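Local coordinates for protein Baccell_00875 (Bacteroides cellulosilyticus DSM 14838, PDB 5NO8) that is a polysaccharide lyase that probably removes L-rhamnose caps from the glucuronic acid of complex arabinogalactan proteins by an eliminative cleavage, at residues Thr338-Ile349 against Ala677-Leu688. Residues are numbered along the deposited sequence; the frame is centred on the assembly and turned at random.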
ATOM      1  N   THR A 338      12.865  -2.153 -18.468  1.00 19.21           N
ATOM      2  CA  THR A 338      12.944  -2.750 -17.182  1.00 20.94           C
ATOM      3  C   THR A 338      14.301  -3.325 -16.905  1.00 18.34           C
ATOM      4  O   THR A 338      14.816  -3.133 -15.827  1.00 18.32           O
ATOM      5  CB  THR A 338      11.870  -3.830 -17.019  1.00 23.82           C
ATOM      6  OG1 THR A 338      10.617  -3.254 -17.407  1.00 28.39           O
ATOM      7  CG2 THR A 338      11.786  -4.278 -15.611  1.00 25.76           C
ATOM      8  N   ALA A 339      14.878  -4.030 -17.879  1.00 17.60           N
ATOM      9  CA  ALA A 339      16.193  -4.619 -17.678  1.00 16.91           C
ATOM     10  C   ALA A 339      17.233  -3.541 -17.339  1.00 17.02           C
ATOM     11  O   ALA A 339      18.053  -3.730 -16.436  1.00 15.41           O
ATOM     12  CB  ALA A 339      16.631  -5.412 -18.928  1.00 17.23           C
ATOM     13  N   ASP A 340      17.219  -2.430 -18.082  1.00 16.44           N
ATOM     14  CA  ASP A 340      18.168  -1.344 -17.854  1.00 18.19           C
ATOM     15  C   ASP A 340      17.892  -0.659 -16.507  1.00 16.35           C
ATOM     16  O   ASP A 340      18.831  -0.188 -15.858  1.00 16.05           O
ATOM     17  CB  ASP A 340      18.103  -0.253 -18.946  1.00 21.82           C
ATOM     18  CG  ASP A 340      18.680  -0.691 -20.295  1.00 29.44           C
ATOM     19  OD1 ASP A 340      19.339  -1.755 -20.379  1.00 35.59           O
ATOM     20  OD2 ASP A 340      18.464   0.058 -21.294  1.00 31.97           O
ATOM     21  N   LEU A 341      16.614  -0.549 -16.132  1.00 15.44           N
ATOM     22  CA  LEU A 341      16.256   0.050 -14.832  1.00 15.74           C
ATOM     23  C   LEU A 341      16.945  -0.724 -13.693  1.00 15.12           C
ATOM     24  O   LEU A 341      17.562  -0.129 -12.827  1.00 14.86           O
ATOM     25  CB  LEU A 341      14.737   0.083 -14.617  1.00 16.44           C
ATOM     26  CG  LEU A 341      14.235   0.942 -13.444  1.00 17.17           C
ATOM     27  CD1 LEU A 341      14.619   2.413 -13.635  1.00 18.20           C
ATOM     28  CD2 LEU A 341      12.721   0.849 -13.282  1.00 17.44           C
ATOM     29  N   ILE A 342      16.851  -2.047 -13.747  1.00 15.54           N
ATOM     30  CA  ILE A 342      17.410  -2.908 -12.721  1.00 15.76           C
ATOM     31  C   ILE A 342      18.939  -2.855 -12.754  1.00 15.45           C
ATOM     32  O   ILE A 342      19.560  -2.769 -11.720  1.00 15.13           O
ATOM     33  CB  ILE A 342      16.885  -4.341 -12.844  1.00 16.67           C
ATOM     34  CG1 ILE A 342      15.362  -4.355 -12.632  1.00 17.46           C
ATOM     35  CG2 ILE A 342      17.605  -5.271 -11.871  1.00 17.31           C
ATOM     36  CD1 ILE A 342      14.743  -5.721 -12.804  1.00 17.68           C
ATOM     37  N   ARG A 343      19.527  -2.885 -13.954  1.00 15.25           N
ATOM     38  CA  ARG A 343      20.966  -2.779 -14.118  1.00 17.40           C
ATOM     39  C   ARG A 343      21.481  -1.491 -13.516  1.00 15.63           C
ATOM     40  O   ARG A 343      22.457  -1.509 -12.778  1.00 14.50           O
ATOM     41  CB  ARG A 343      21.343  -2.804 -15.601  1.00 19.93           C
ATOM     42  CG  ARG A 343      22.843  -2.733 -15.829  1.00 23.76           C
ATOM     43  CD  ARG A 343      23.163  -2.263 -17.211  1.00 29.12           C
ATOM     44  NE  ARG A 343      23.317  -0.820 -17.200  1.00 34.35           N
ATOM     45  CZ  ARG A 343      22.699   0.037 -17.994  1.00 34.73           C
ATOM     46  NH1 ARG A 343      21.822  -0.354 -18.933  1.00 40.83           N
ATOM     47  NH2 ARG A 343      22.970   1.320 -17.841  1.00 35.89           N
ATOM     48  N   LYS A 344      20.793  -0.385 -13.790  1.00 14.69           N
ATOM     49  CA  LYS A 344      21.230   0.897 -13.271  1.00 15.27           C
ATOM     50  C   LYS A 344      21.130   0.931 -11.742  1.00 12.79           C
ATOM     51  O   LYS A 344      21.996   1.487 -11.094  1.00 13.59           O
ATOM     52  CB  LYS A 344      20.445   2.035 -13.895  1.00 17.52           C
ATOM     53  CG  LYS A 344      20.873   2.269 -15.352  1.00 20.19           C
ATOM     54  CD  LYS A 344      20.242   3.495 -15.956  1.00 22.92           C
ATOM     55  CE  LYS A 344      18.780   3.295 -16.292  1.00 26.13           C
ATOM     56  NZ  LYS A 344      18.338   4.431 -17.163  1.00 28.43           N
ATOM     57  N   ARG A 345      20.079   0.347 -11.195  1.00 13.08           N
ATOM     58  CA  ARG A 345      19.909   0.329  -9.743  1.00 13.79           C
ATOM     59  C   ARG A 345      21.029  -0.478  -9.070  1.00 14.07           C
ATOM     60  O   ARG A 345      21.625  -0.046  -8.097  1.00 14.65           O
ATOM     61  CB  ARG A 345      18.555  -0.264  -9.344  1.00 13.69           C
ATOM     62  CG  ARG A 345      18.339  -0.397  -7.836  1.00 13.59           C
ATOM     63  CD  ARG A 345      18.520   0.947  -7.167  1.00 13.33           C
ATOM     64  NE  ARG A 345      18.528   0.866  -5.718  1.00 13.25           N
ATOM     65  CZ  ARG A 345      19.127   1.747  -4.940  1.00 13.02           C
ATOM     66  NH1 ARG A 345      19.745   2.834  -5.423  1.00 13.54           N
ATOM     67  NH2 ARG A 345      19.105   1.534  -3.638  1.00 13.58           N
ATOM     68  N   VAL A 346      21.284  -1.654  -9.618  1.00 14.69           N
ATOM     69  CA  VAL A 346      22.332  -2.517  -9.098  1.00 15.94           C
ATOM     70  C   VAL A 346      23.683  -1.810  -9.126  1.00 17.01           C
ATOM     71  O   VAL A 346      24.407  -1.854  -8.149  1.00 15.50           O
ATOM     72  CB  VAL A 346      22.303  -3.864  -9.843  1.00 17.60           C
ATOM     73  CG1 VAL A 346      23.578  -4.661  -9.679  1.00 19.49           C
ATOM     74  CG2 VAL A 346      21.092  -4.659  -9.365  1.00 17.29           C
ATOM     75  N   ASP A 347      24.023  -1.173 -10.256  1.00 17.00           N
ATOM     76  CA  ASP A 347      25.272  -0.418 -10.362  1.00 18.89           C
ATOM     77  C   ASP A 347      25.347   0.727  -9.376  1.00 18.21           C
ATOM     78  O   ASP A 347      26.392   0.979  -8.825  1.00 17.25           O
ATOM     79  CB  ASP A 347      25.497   0.102 -11.779  1.00 21.23           C
ATOM     80  CG  ASP A 347      25.800  -1.029 -12.789  1.00 25.77           C
ATOM     81  OD1 ASP A 347      26.202  -2.152 -12.388  1.00 28.54           O
ATOM     82  OD2 ASP A 347      25.654  -0.775 -14.011  1.00 29.10           O
ATOM     83  N   PHE A 348      24.221   1.401  -9.126  1.00 16.41           N
ATOM     84  CA  PHE A 348      24.179   2.469  -8.125  1.00 15.94           C
ATOM     85  C   PHE A 348      24.452   1.936  -6.720  1.00 15.52           C
ATOM     86  O   PHE A 348      25.195   2.573  -5.956  1.00 17.30           O
ATOM     87  CB  PHE A 348      22.835   3.206  -8.160  1.00 15.80           C
ATOM     88  CG  PHE A 348      22.866   4.538  -7.473  1.00 15.49           C
ATOM     89  CD1 PHE A 348      22.694   4.621  -6.093  1.00 16.00           C
ATOM     90  CD2 PHE A 348      23.028   5.713  -8.186  1.00 16.21           C
ATOM     91  CE1 PHE A 348      22.741   5.837  -5.435  1.00 16.85           C
ATOM     92  CE2 PHE A 348      23.064   6.945  -7.530  1.00 17.49           C
ATOM     93  CZ  PHE A 348      22.933   7.009  -6.155  1.00 17.08           C
ATOM     94  N   ILE A 349      23.836   0.807  -6.374  1.00 15.36           N
ATOM     95  CA  ILE A 349      24.031   0.202  -5.060  1.00 16.53           C
ATOM     96  C   ILE A 349      25.525  -0.092  -4.855  1.00 17.49           C
ATOM     97  O   ILE A 349      26.127   0.326  -3.850  1.00 17.13           O
ATOM     98  CB  ILE A 349      23.211  -1.066  -4.875  1.00 16.19           C
ATOM     99  CG1 ILE A 349      21.721  -0.721  -4.779  1.00 14.77           C
ATOM    100  CG2 ILE A 349      23.647  -1.809  -3.603  1.00 17.12           C
ATOM    101  CD1 ILE A 349      20.790  -1.883  -4.969  1.00 14.59           C
ATOM    102  N   ALA A 677      17.064   6.311  -0.041  1.00 16.83           N
ATOM    103  CA  ALA A 677      17.054   4.893  -0.410  1.00 16.95           C
ATOM    104  C   ALA A 677      17.443   4.137   0.858  1.00 17.86           C
ATOM    105  O   ALA A 677      18.537   4.338   1.416  1.00 18.97           O
ATOM    106  CB  ALA A 677      18.034   4.606  -1.517  1.00 16.89           C
ATOM    107  N   ASN A 678      16.529   3.318   1.338  1.00 17.43           N
ATOM    108  CA  ASN A 678      16.724   2.586   2.552  1.00 17.84           C
ATOM    109  C   ASN A 678      16.573   1.104   2.255  1.00 17.38           C
ATOM    110  O   ASN A 678      17.567   0.444   1.924  1.00 19.20           O
ATOM    111  CB  ASN A 678      15.777   3.169   3.639  1.00 17.77           C
ATOM    112  CG  ASN A 678      16.018   2.568   4.995  1.00 18.46           C
ATOM    113  OD1 ASN A 678      16.427   1.422   5.074  1.00 19.40           O
ATOM    114  ND2 ASN A 678      15.764   3.338   6.086  1.00 18.19           N
ATOM    115  N   ASP A 679      15.358   0.574   2.314  1.00 16.57           N
ATOM    116  CA  ASP A 679      15.101  -0.855   2.281  1.00 16.70           C
ATOM    117  C   ASP A 679      14.315  -1.380   1.054  1.00 15.47           C
ATOM    118  O   ASP A 679      14.028  -2.567   0.952  1.00 15.40           O
ATOM    119  CB  ASP A 679      14.412  -1.298   3.617  1.00 18.29           C
ATOM    120  CG  ASP A 679      13.247  -0.395   4.067  1.00 19.76           C
ATOM    121  OD1 ASP A 679      13.116   0.799   3.657  1.00 20.19           O
ATOM    122  OD2 ASP A 679      12.418  -0.922   4.866  1.00 21.69           O
ATOM    123  N   GLN A 680      13.980  -0.486   0.131  1.00 14.09           N
ATOM    124  CA  GLN A 680      13.101  -0.780  -1.003  1.00 14.74           C
ATOM    125  C   GLN A 680      13.650  -1.770  -2.016  1.00 14.58           C
ATOM    126  O   GLN A 680      12.883  -2.238  -2.847  1.00 13.69           O
ATOM    127  CB  GLN A 680      12.683   0.504  -1.766  1.00 14.53           C
ATOM    128  CG  GLN A 680      13.800   1.167  -2.578  1.00 14.33           C
ATOM    129  CD  GLN A 680      14.979   1.589  -1.741  1.00 15.12           C
ATOM    130  OE1 GLN A 680      16.183   1.265  -2.033  1.00 16.74           O
ATOM    131  NE2 GLN A 680      14.678   2.321  -0.698  1.00 12.60           N
ATOM    132  N   ASP A 681      14.926  -2.114  -1.945  1.00 14.68           N
ATOM    133  CA  ASP A 681      15.487  -3.021  -2.956  1.00 15.20           C
ATOM    134  C   ASP A 681      14.911  -4.429  -2.868  1.00 14.53           C
ATOM    135  O   ASP A 681      14.942  -5.171  -3.844  1.00 12.82           O
ATOM    136  CB  ASP A 681      17.000  -2.958  -2.933  1.00 16.33           C
ATOM    137  CG  ASP A 681      17.488  -1.592  -3.352  1.00 17.92           C
ATOM    138  OD1 ASP A 681      17.043  -1.109  -4.423  1.00 19.42           O
ATOM    139  OD2 ASP A 681      18.254  -0.953  -2.615  1.00 18.99           O
ATOM    140  N   TRP A 682      14.295  -4.784  -1.733  1.00 14.24           N
ATOM    141  CA  TRP A 682      13.444  -5.972  -1.699  1.00 14.51           C
ATOM    142  C   TRP A 682      12.372  -6.040  -2.800  1.00 13.85           C
ATOM    143  O   TRP A 682      11.978  -7.119  -3.221  1.00 12.94           O
ATOM    144  CB  TRP A 682      12.751  -6.139  -0.318  1.00 15.48           C
ATOM    145  CG  TRP A 682      13.683  -6.502   0.772  1.00 15.83           C
ATOM    146  CD1 TRP A 682      14.119  -5.699   1.768  1.00 16.26           C
ATOM    147  CD2 TRP A 682      14.309  -7.777   0.978  1.00 16.76           C
ATOM    148  NE1 TRP A 682      14.977  -6.386   2.600  1.00 16.53           N
ATOM    149  CE2 TRP A 682      15.123  -7.660   2.126  1.00 16.42           C
ATOM    150  CE3 TRP A 682      14.289  -8.986   0.283  1.00 16.79           C
ATOM    151  CZ2 TRP A 682      15.909  -8.728   2.608  1.00 17.51           C
ATOM    152  CZ3 TRP A 682      15.080 -10.056   0.759  1.00 18.08           C
ATOM    153  CH2 TRP A 682      15.857  -9.907   1.932  1.00 17.14           C
ATOM    154  N   ALA A 683      11.863  -4.894  -3.260  1.00 13.09           N
ATOM    155  CA  ALA A 683      10.890  -4.953  -4.337  1.00 12.86           C
ATOM    156  C   ALA A 683      11.483  -5.611  -5.580  1.00 12.59           C
ATOM    157  O   ALA A 683      10.779  -6.335  -6.271  1.00 13.28           O
ATOM    158  CB  ALA A 683      10.323  -3.579  -4.648  1.00 12.82           C
ATOM    159  N   LEU A 684      12.759  -5.373  -5.848  1.00 12.78           N
ATOM    160  CA  LEU A 684      13.409  -5.982  -7.015  1.00 13.22           C
ATOM    161  C   LEU A 684      13.799  -7.436  -6.737  1.00 13.20           C
ATOM    162  O   LEU A 684      13.767  -8.271  -7.627  1.00 13.24           O
ATOM    163  CB  LEU A 684      14.597  -5.153  -7.466  1.00 13.24           C
ATOM    164  CG  LEU A 684      14.264  -3.771  -8.030  1.00 13.94           C
ATOM    165  CD1 LEU A 684      15.560  -3.066  -8.419  1.00 14.47           C
ATOM    166  CD2 LEU A 684      13.281  -3.853  -9.187  1.00 14.93           C
ATOM    167  N   VAL A 685      14.114  -7.748  -5.484  1.00 13.70           N
ATOM    168  CA  VAL A 685      14.268  -9.152  -5.094  1.00 14.27           C
ATOM    169  C   VAL A 685      13.027  -9.952  -5.451  1.00 14.70           C
ATOM    170  O   VAL A 685      13.109 -11.042  -6.028  1.00 15.39           O
ATOM    171  CB  VAL A 685      14.591  -9.289  -3.582  1.00 14.44           C
ATOM    172  CG1 VAL A 685      14.547 -10.756  -3.132  1.00 15.08           C
ATOM    173  CG2 VAL A 685      15.922  -8.647  -3.237  1.00 14.82           C
ATOM    174  N   TYR A 686      11.849  -9.413  -5.134  1.00 14.09           N
ATOM    175  CA  TYR A 686      10.624 -10.100  -5.433  1.00 13.98           C
ATOM    176  C   TYR A 686      10.202 -10.000  -6.897  1.00 13.60           C
ATOM    177  O   TYR A 686       9.564 -10.926  -7.431  1.00 13.53           O
ATOM    178  CB  TYR A 686       9.534  -9.678  -4.448  1.00 15.51           C
ATOM    179  CG  TYR A 686       9.763 -10.339  -3.107  1.00 17.51           C
ATOM    180  CD1 TYR A 686       9.621 -11.714  -2.968  1.00 21.06           C
ATOM    181  CD2 TYR A 686      10.225  -9.622  -2.033  1.00 20.26           C
ATOM    182  CE1 TYR A 686       9.848 -12.341  -1.750  1.00 21.55           C
ATOM    183  CE2 TYR A 686      10.459 -10.236  -0.806  1.00 22.24           C
ATOM    184  CZ  TYR A 686      10.255 -11.591  -0.675  1.00 22.52           C
ATOM    185  OH  TYR A 686      10.478 -12.184   0.534  1.00 24.62           O
ATOM    186  N   TYR A 687      10.596  -8.911  -7.560  1.00 13.03           N
ATOM    187  CA  TYR A 687      10.393  -8.781  -8.995  1.00 13.09           C
ATOM    188  C   TYR A 687      11.098  -9.949  -9.712  1.00 13.11           C
ATOM    189  O   TYR A 687      10.522 -10.575 -10.587  1.00 13.52           O
ATOM    190  CB  TYR A 687      10.935  -7.452  -9.508  1.00 12.71           C
ATOM    191  CG  TYR A 687      10.705  -7.268 -10.968  1.00 13.50           C
ATOM    192  CD1 TYR A 687      11.579  -7.804 -11.900  1.00 13.97           C
ATOM    193  CD2 TYR A 687       9.568  -6.606 -11.432  1.00 13.71           C
ATOM    194  CE1 TYR A 687      11.345  -7.659 -13.265  1.00 15.19           C
ATOM    195  CE2 TYR A 687       9.331  -6.478 -12.777  1.00 14.44           C
ATOM    196  CZ  TYR A 687      10.229  -7.005 -13.683  1.00 14.95           C
ATOM    197  OH  TYR A 687       9.946  -6.874 -15.034  1.00 17.45           O
ATOM    198  N   LEU A 688      12.325 -10.215  -9.307  1.00 14.04           N
ATOM    199  CA  LEU A 688      13.124 -11.290  -9.915  1.00 14.71           C
ATOM    200  C   LEU A 688      12.668 -12.679  -9.517  1.00 15.96           C
ATOM    201  O   LEU A 688      12.784 -13.601 -10.322  1.00 16.64           O
ATOM    202  CB  LEU A 688      14.602 -11.093  -9.639  1.00 15.30           C
ATOM    203  CG  LEU A 688      15.163  -9.827 -10.298  1.00 15.17           C
ATOM    204  CD1 LEU A 688      16.553  -9.545  -9.857  1.00 15.57           C
ATOM    205  CD2 LEU A 688      15.111  -9.897 -11.826  1.00 15.59           C
TER
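Segments 338-349 and 682-688, each part of a longer helix, meet through Ile342, Arg345 and Leu684, with Asp681 just before Trp682 joining in; their axes are 11.9 Å apart at closest approach and their directions 137° apart, closer to antiparallel than to perpendicular. This is helix-helix packing in the helical part of the chain: the first helix of that region, directly after the strand-rich part, lies against the last helix of the chain, with helix 396-409 touching Ile342 and Leu684 as well. Toward the Ile349 end lies a buried side-on salt bridge. Arg345 NE gives a nearly straight bond (172°) to Asp681 OD1 at 2.8 Å, and Arg345 NH2 reaches the syn lone pair of Asp681 OD2 at 2.8 Å, so guanidinium and carboxylate lie nearly coplanar. Ile349 CD1 packs against Asp681 OD2 at 3.6 Å. The arginine's length suits the span: CG stands anti to the backbone N (chi1 176°) and the chain bends at chi2, carrying the head to the carboxylate. With an alanine in its place the buried Asp681 carboxylate would probably lose its countercharge, and Gly653 O and Gln353 OE1 a donor. Branched aliphatic residues suit the buried interface: Ile342 CG1 meets Leu684 CD2 at 4.1 Å, the two side chains running in opposite directions alongside one another, and Leu684 CD1 rests on Arg345 CG at 3.9 Å. Ile342 CD1 also touches the ring of Tyr687, whose OH lies 3.2 Å from Thr338 CG2 and is hydrogen-bonded to glycerol, probably from the crystallisation liquor. One turn on from Arg345 in the same helix, Ile349 covers one guanidinium face, its CG1 3.5 Å above the plane.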